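Local atomic coordinates of transcription termination factor NusA (Planctomyces limnophilus, PDB entry 4MTN), a protein that probably takes part in both termination and antitermination of transcription, binding the core RNA polymerase and nascent RNA. Residues T100-Y105 / V160-P165; I112-V117 / N150-A155; A132-P137 / V167-S172. All blocks are in the same frame, centred on the assembly; numbering follows the deposited sequence.

Contact 1 (T100-Y105 / V160-P165); sequences TLFDEY and VKKMGP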
# COMPACT_ATOMS: atom_id res chain seq x y z
N THR A 100 0.08 -15.21 -19.15
CA THR A 100 0.51 -14.09 -19.97
C THR A 100 0.07 -12.76 -19.37
O THR A 100 0.86 -11.83 -19.24
CB THR A 100 -0.02 -14.20 -21.41
OG1 THR A 100 0.44 -15.42 -22.00
CG2 THR A 100 0.45 -13.02 -22.25
N LEU A 101 -1.21 -12.68 -19.02
CA LEU A 101 -1.78 -11.46 -18.45
C LEU A 101 -1.15 -11.13 -17.10
O LEU A 101 -1.06 -9.96 -16.72
CB LEU A 101 -3.30 -11.59 -18.30
CG LEU A 101 -4.07 -11.70 -19.62
CD1 LEU A 101 -5.56 -11.88 -19.35
CD2 LEU A 101 -3.82 -10.48 -20.49
N PHE A 102 -0.71 -12.16 -16.38
CA PHE A 102 -0.01 -11.95 -15.12
C PHE A 102 1.33 -11.27 -15.36
O PHE A 102 1.69 -10.33 -14.65
CB PHE A 102 0.20 -13.28 -14.39
CG PHE A 102 1.04 -13.15 -13.14
CD1 PHE A 102 2.40 -13.44 -13.17
CD2 PHE A 102 0.48 -12.75 -11.95
CE1 PHE A 102 3.17 -13.32 -12.03
CE2 PHE A 102 1.24 -12.63 -10.80
CZ PHE A 102 2.59 -12.92 -10.85
N ASP A 103 2.06 -11.74 -16.37
CA ASP A 103 3.39 -11.21 -16.68
C ASP A 103 3.34 -9.72 -17.02
O ASP A 103 4.23 -8.96 -16.64
CB ASP A 103 4.02 -11.98 -17.84
CG ASP A 103 4.38 -13.40 -17.46
OD1 ASP A 103 4.64 -13.65 -16.26
OD2 ASP A 103 4.40 -14.27 -18.36
N GLU A 104 2.30 -9.32 -17.74
CA GLU A 104 2.16 -7.94 -18.18
C GLU A 104 1.75 -7.01 -17.04
O GLU A 104 2.35 -5.95 -16.84
CB GLU A 104 1.15 -7.85 -19.32
CG GLU A 104 0.90 -6.45 -19.84
CD GLU A 104 -0.17 -6.41 -20.91
OE1 GLU A 104 -0.75 -7.47 -21.21
OE2 GLU A 104 -0.43 -5.31 -21.45
N TYR A 105 0.72 -7.41 -16.30
CA TYR A 105 0.12 -6.56 -15.28
C TYR A 105 0.89 -6.50 -13.97
O TYR A 105 0.80 -5.51 -13.24
CB TYR A 105 -1.32 -7.01 -15.03
CG TYR A 105 -2.27 -6.63 -16.14
CD1 TYR A 105 -2.23 -5.36 -16.70
CD2 TYR A 105 -3.18 -7.54 -16.65
CE1 TYR A 105 -3.08 -5.00 -17.72
CE2 TYR A 105 -4.04 -7.19 -17.68
CZ TYR A 105 -3.99 -5.92 -18.21
OH TYR A 105 -4.83 -5.55 -19.23
N VAL A 160 -1.19 -8.06 -8.24
CA VAL A 160 -1.57 -9.02 -9.27
C VAL A 160 -1.26 -10.44 -8.79
O VAL A 160 -0.10 -10.78 -8.53
CB VAL A 160 -0.84 -8.77 -10.60
CG1 VAL A 160 -1.31 -9.76 -11.66
CG2 VAL A 160 -1.08 -7.34 -11.08
N LYS A 161 -2.30 -11.26 -8.68
CA LYS A 161 -2.14 -12.64 -8.27
C LYS A 161 -2.83 -13.60 -9.23
O LYS A 161 -3.85 -13.27 -9.82
CB LYS A 161 -2.69 -12.85 -6.85
CG LYS A 161 -1.63 -12.96 -5.77
CD LYS A 161 -0.90 -11.65 -5.53
CE LYS A 161 0.15 -11.80 -4.43
NZ LYS A 161 0.88 -10.53 -4.18
N LYS A 162 -2.25 -14.79 -9.38
CA LYS A 162 -2.86 -15.83 -10.19
C LYS A 162 -3.30 -17.00 -9.31
O LYS A 162 -2.48 -17.71 -8.73
CB LYS A 162 -1.89 -16.31 -11.28
CG LYS A 162 -0.45 -16.49 -10.82
CD LYS A 162 0.46 -16.94 -11.96
CE LYS A 162 1.89 -17.11 -11.48
NZ LYS A 162 2.78 -17.61 -12.56
N MSE A 163 -4.62 -17.19 -9.19
CA MSE A 163 -5.17 -18.25 -8.35
C MSE A 163 -5.97 -19.28 -9.15
O MSE A 163 -5.52 -20.41 -9.32
CB MSE A 163 -6.02 -17.64 -7.23
CG MSE A 163 -6.34 -16.16 -7.42
SE MSE A 163 -6.32 -15.18 -5.74
CE MSE A 163 -4.61 -15.83 -5.06
N GLY A 164 -7.15 -18.90 -9.63
CA GLY A 164 -7.95 -19.81 -10.44
C GLY A 164 -7.42 -19.84 -11.85
O GLY A 164 -6.37 -19.26 -12.14
N PRO A 165 -8.15 -20.51 -12.77
CA PRO A 165 -7.54 -20.32 -14.09
C PRO A 165 -8.01 -19.02 -14.75
O PRO A 165 -8.44 -19.01 -15.91
CB PRO A 165 -8.00 -21.55 -14.88
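F102 on the helix meets V160 and K162, two residues of the segment 160-165 whose side chains point at the helix. Its CB carries the ring away from the backbone N (chi1 174°), which directs it toward V160 and K162. At the base of the ring, CG lies 4.0 Å from K162 CD. On one flank, F102 CD2 packs against V160 CG1 at 3.5 Å. Next along that flank, CE2 comes within 3.2 Å of the backbone O of V160, which sits at the ring edge, near its plane. F102 CZ, the tip, lies 4.1 Å from V160 O. On the other flank, CD1 and CE1 lie beneath K162, which is extended beyond CG. The F102 and K162 side chains cross at about a right angle, with K162 CD and CE over one ring face. CE makes a CH-pi contact, 14° off the ring normal. V160 CG2 lies 4.0 Å from Y105 CB. No hydrogen bond joins the two segments. Helix segment 100-105 and strand segment 160-162 run nearly antiparallel, at 162°. Helix 87-105 comes from the NusA N-terminal domain and ends against the S1 sheet, at strand 152-162. In neighbouring strand 167-172, L101 touches V167 and Y105 touches V169.

Contact 2 (I112-V117 / N150-A155); sequences IVSGTV and NERIRA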
# COMPACT_ATOMS: atom_id res chain seq x y z
N ILE A 112 -1.05 3.77 -13.36
CA ILE A 112 -2.42 4.04 -13.76
C ILE A 112 -2.87 3.15 -14.92
O ILE A 112 -2.17 3.03 -15.92
CB ILE A 112 -2.61 5.53 -14.16
CG1 ILE A 112 -2.63 6.42 -12.92
CG2 ILE A 112 -3.91 5.71 -14.94
CD1 ILE A 112 -2.92 7.87 -13.22
N VAL A 113 -4.03 2.53 -14.75
CA VAL A 113 -4.65 1.75 -15.81
C VAL A 113 -6.09 2.22 -15.97
O VAL A 113 -6.74 2.57 -14.99
CB VAL A 113 -4.60 0.23 -15.50
CG1 VAL A 113 -5.39 -0.56 -16.53
CG2 VAL A 113 -3.16 -0.25 -15.46
N SER A 114 -6.58 2.25 -17.21
CA SER A 114 -7.93 2.73 -17.48
C SER A 114 -8.83 1.61 -18.00
O SER A 114 -8.35 0.63 -18.56
CB SER A 114 -7.90 3.89 -18.48
OG SER A 114 -9.21 4.32 -18.78
N GLY A 115 -10.13 1.77 -17.80
CA GLY A 115 -11.10 0.79 -18.27
C GLY A 115 -12.53 1.27 -18.12
O GLY A 115 -12.77 2.44 -17.82
N THR A 116 -13.48 0.36 -18.32
CA THR A 116 -14.89 0.69 -18.19
C THR A 116 -15.56 -0.15 -17.11
O THR A 116 -15.29 -1.35 -16.99
CB THR A 116 -15.64 0.50 -19.52
OG1 THR A 116 -15.44 -0.84 -19.99
CG2 THR A 116 -15.14 1.48 -20.57
N VAL A 117 -16.43 0.48 -16.33
CA VAL A 117 -17.15 -0.22 -15.28
C VAL A 117 -18.19 -1.17 -15.87
O VAL A 117 -18.99 -0.77 -16.72
CB VAL A 117 -17.85 0.77 -14.32
CG1 VAL A 117 -18.69 0.03 -13.30
CG2 VAL A 117 -16.82 1.66 -13.64
N ASN A 150 -20.61 0.89 -17.94
CA ASN A 150 -20.24 1.54 -19.19
C ASN A 150 -19.78 2.99 -19.00
O ASN A 150 -20.20 3.88 -19.75
CB ASN A 150 -21.41 1.49 -20.18
CG ASN A 150 -21.61 0.11 -20.78
OD1 ASN A 150 -21.06 -0.87 -20.28
ND2 ASN A 150 -22.39 0.03 -21.84
N GLU A 151 -18.92 3.21 -18.01
CA GLU A 151 -18.35 4.53 -17.79
C GLU A 151 -16.83 4.44 -17.65
O GLU A 151 -16.31 3.49 -17.08
CB GLU A 151 -18.95 5.19 -16.54
CG GLU A 151 -20.40 5.62 -16.70
CD GLU A 151 -20.89 6.44 -15.52
OE1 GLU A 151 -20.07 6.75 -14.63
OE2 GLU A 151 -22.09 6.78 -15.49
N ARG A 152 -16.14 5.45 -18.17
CA ARG A 152 -14.69 5.50 -18.10
C ARG A 152 -14.20 5.70 -16.67
O ARG A 152 -14.73 6.54 -15.94
CB ARG A 152 -14.14 6.61 -19.00
CG ARG A 152 -14.38 6.37 -20.49
CD ARG A 152 -13.58 5.17 -20.99
NE ARG A 152 -12.14 5.41 -20.92
CZ ARG A 152 -11.22 4.51 -21.23
NH1 ARG A 152 -11.58 3.30 -21.63
NH2 ARG A 152 -9.93 4.81 -21.14
N ILE A 153 -13.20 4.93 -16.28
CA ILE A 153 -12.62 5.02 -14.95
C ILE A 153 -11.15 4.63 -15.02
O ILE A 153 -10.75 3.82 -15.87
CB ILE A 153 -13.37 4.11 -13.94
CG1 ILE A 153 -12.87 4.34 -12.52
CG2 ILE A 153 -13.25 2.65 -14.34
CD1 ILE A 153 -13.53 3.44 -11.49
N ARG A 154 -10.33 5.22 -14.16
CA ARG A 154 -8.92 4.83 -14.09
C ARG A 154 -8.42 4.77 -12.65
O ARG A 154 -8.92 5.47 -11.77
CB ARG A 154 -8.06 5.80 -14.91
CG ARG A 154 -8.14 7.25 -14.49
CD ARG A 154 -7.23 8.10 -15.37
NE ARG A 154 -7.27 9.52 -15.00
CZ ARG A 154 -6.44 10.43 -15.49
NH1 ARG A 154 -5.51 10.09 -16.37
NH2 ARG A 154 -6.55 11.70 -15.10
N ALA A 155 -7.44 3.91 -12.43
CA ALA A 155 -6.85 3.71 -11.11
C ALA A 155 -5.48 3.05 -11.24
O ALA A 155 -5.03 2.77 -12.34
CB ALA A 155 -7.77 2.86 -10.24
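V113 and A155 exchange two backbone hydrogen bonds, V113 N to A155 O at 2.6 Å and A155 N to V113 O at 3.0 Å. G115 and I153 form a second such pair, with G115 N to I153 O at 2.9 Å. At the far end V117 N donates to E151 O, and N150 N donates to V117 O in the carbonyl plane. The S114 hydroxyl adds a weak bond to I153 O, which already accepts from G115 N. This is an antiparallel ladder. S114 with R154 and T116 with R152 are its non-hydrogen-bonded pairs. It joins the first and fourth strands of the S1 domain, an OB-type fold, and so closes its five-stranded sheet. On the face of S114 and T116, R152 bends at chi2 (-67°) and chi3 (-66°), and its guanidinium folds back over the partner strand. S114 OG and G115 O lie over one face of that group. T116 CG2 rests 4.0 Å from R152 CD. On the side of the sheet where I153 lies, its CG2 packs on V117 CG2 at 3.8 Å, beside I125 and V127 of strand 124-128. Toward helix 176-186, I112 CG2 meets R154 CD at 4.1 Å, and both side chains touch L182.

Contact 3 (A132-P137 / V167-S172); sequences AEAILP and VRVVLS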
# COMPACT_ATOMS: atom_id res chain seq x y z
N ALA A 132 -8.54 -8.10 -19.65
CA ALA A 132 -9.13 -8.91 -18.60
C ALA A 132 -9.96 -8.04 -17.65
O ALA A 132 -9.84 -6.82 -17.65
CB ALA A 132 -8.05 -9.65 -17.83
N GLU A 133 -10.81 -8.69 -16.85
CA GLU A 133 -11.63 -7.97 -15.88
C GLU A 133 -10.86 -7.75 -14.58
O GLU A 133 -10.29 -8.68 -14.01
CB GLU A 133 -12.92 -8.74 -15.60
CG GLU A 133 -13.84 -8.88 -16.81
CD GLU A 133 -14.49 -7.57 -17.21
OE1 GLU A 133 -14.53 -6.64 -16.37
OE2 GLU A 133 -14.97 -7.47 -18.36
N ALA A 134 -10.85 -6.51 -14.11
CA ALA A 134 -10.20 -6.16 -12.85
C ALA A 134 -11.24 -5.74 -11.82
O ALA A 134 -12.30 -5.23 -12.18
CB ALA A 134 -9.18 -5.06 -13.07
N ILE A 135 -10.94 -5.97 -10.55
CA ILE A 135 -11.87 -5.61 -9.49
C ILE A 135 -11.33 -4.50 -8.59
O ILE A 135 -10.14 -4.46 -8.28
CB ILE A 135 -12.25 -6.84 -8.63
CG1 ILE A 135 -11.00 -7.53 -8.08
CG2 ILE A 135 -13.09 -7.82 -9.43
CD1 ILE A 135 -10.67 -7.18 -6.64
N LEU A 136 -12.22 -3.60 -8.20
CA LEU A 136 -11.89 -2.55 -7.24
C LEU A 136 -12.69 -2.77 -5.96
O LEU A 136 -13.90 -2.52 -5.93
CB LEU A 136 -12.18 -1.17 -7.84
CG LEU A 136 -11.98 0.06 -6.96
CD1 LEU A 136 -10.52 0.19 -6.54
CD2 LEU A 136 -12.44 1.32 -7.68
N PRO A 137 -12.02 -3.23 -4.89
CA PRO A 137 -12.67 -3.50 -3.61
C PRO A 137 -13.02 -2.23 -2.83
O PRO A 137 -12.49 -1.17 -3.14
CB PRO A 137 -11.62 -4.33 -2.86
CG PRO A 137 -10.32 -3.90 -3.44
CD PRO A 137 -10.59 -3.59 -4.89
N VAL A 167 -6.82 -14.56 -14.21
CA VAL A 167 -5.91 -13.67 -13.52
C VAL A 167 -6.67 -12.62 -12.70
O VAL A 167 -7.64 -12.04 -13.17
CB VAL A 167 -4.94 -12.97 -14.50
CG1 VAL A 167 -5.71 -12.26 -15.60
CG2 VAL A 167 -4.02 -12.00 -13.76
N ARG A 168 -6.23 -12.41 -11.46
CA ARG A 168 -6.86 -11.43 -10.58
C ARG A 168 -6.07 -10.13 -10.54
O ARG A 168 -4.93 -10.10 -10.09
CB ARG A 168 -7.00 -12.00 -9.17
CG ARG A 168 -7.52 -11.01 -8.14
CD ARG A 168 -7.58 -11.62 -6.75
NE ARG A 168 -8.02 -10.66 -5.74
CZ ARG A 168 -9.28 -10.48 -5.38
NH1 ARG A 168 -10.24 -11.20 -5.95
NH2 ARG A 168 -9.59 -9.59 -4.45
N VAL A 169 -6.69 -9.06 -11.03
CA VAL A 169 -6.06 -7.74 -11.00
C VAL A 169 -6.82 -6.81 -10.06
O VAL A 169 -7.96 -6.44 -10.34
CB VAL A 169 -5.99 -7.11 -12.40
CG1 VAL A 169 -5.26 -5.78 -12.35
CG2 VAL A 169 -5.31 -8.05 -13.38
N VAL A 170 -6.19 -6.44 -8.95
CA VAL A 170 -6.81 -5.56 -7.96
C VAL A 170 -6.37 -4.12 -8.16
O VAL A 170 -5.17 -3.83 -8.21
CB VAL A 170 -6.46 -6.01 -6.53
CG1 VAL A 170 -7.11 -5.08 -5.51
CG2 VAL A 170 -6.88 -7.45 -6.30
N LEU A 171 -7.33 -3.20 -8.28
CA LEU A 171 -7.00 -1.80 -8.46
C LEU A 171 -7.18 -1.00 -7.17
O LEU A 171 -7.71 -1.51 -6.18
CB LEU A 171 -7.86 -1.19 -9.57
CG LEU A 171 -8.02 -2.04 -10.83
CD1 LEU A 171 -9.10 -1.45 -11.73
CD2 LEU A 171 -6.70 -2.16 -11.58
N SER A 172 -6.74 0.25 -7.18
CA SER A 172 -7.01 1.18 -6.09
C SER A 172 -7.11 2.62 -6.58
O SER A 172 -6.26 3.06 -7.35
CB SER A 172 -5.92 1.06 -5.02
OG SER A 172 -6.19 1.92 -3.92
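I135 holds CG1 between its backbone N and carbonyl carbon (chi1 54°), and with chi2 at 100° this brings CD1 across to the neighbouring strand. R168 is extended from CG to NE, with CG opposite its backbone N. The two side chains therefore meet near their ends. I135 CD1 lies over one face of the R168 guanidinium, offset toward its rim, and is 3.4 Å from R168 NH2. The same methyl packs on V170 CG2 at 3.8 Å. P137 also packs on V170, its CD 3.8 Å from V170 CG1, with the two side chains at about a right angle.

Between the strands, I135 uses both its backbone groups. I135 N donates to V169 O at 3.0 Å, nearly in line with the carbonyl bond. L171 N donates to I135 O at 3.1 Å, tilted 24° from the carbonyl plane. I135 is thus bonded to the residues on each side of V170, as in a parallel bridge. This joins the third and fifth strands of the S1 domain.

On the other face of the sheet, the small A134 lies among larger side chains. Its CB is 3.9 Å from V169 CB and also 3.9 Å from L171 CD1. L171 also touches V127 and V157 of the flanking strands. An alanine in place of L171 would take away CG and both methyls, and would probably leave a gap between A134, V127 and V157. Near the ends, L136 CD1 packs along the L171 backbone, and A132 CB touches V167 CG1.

The S172 hydroxyl bonds to E140, away from this interface. Across the interface, two backbone bonds at I135 set the register of the strands. Apolar packing does the rest, and the charged R168 joins it by lying flat against I135 CD1.

All three contacts build or border the S1 domain. Contacts 2 and 3 lie within its sheet, while contact 1 sets the end of helix 87-105 against it. Strand 152-162 serves contacts 1 and 2, and strand 167-172 of contact 3 runs beside it. K161 O and R168 N probably hydrogen-bond between contacts 1 and 3, where L101 also packs on A132. A155 of contact 2 packs on L171 and S172 of contact 3. All three are partly buried. Half the touching residues of contact 3 are buried, against a third in contact 2. Each contact also has exposed residues. Contact 2 is richest in backbone hydrogen bonds, contact 3 has two, and contact 1 relies on packing alone.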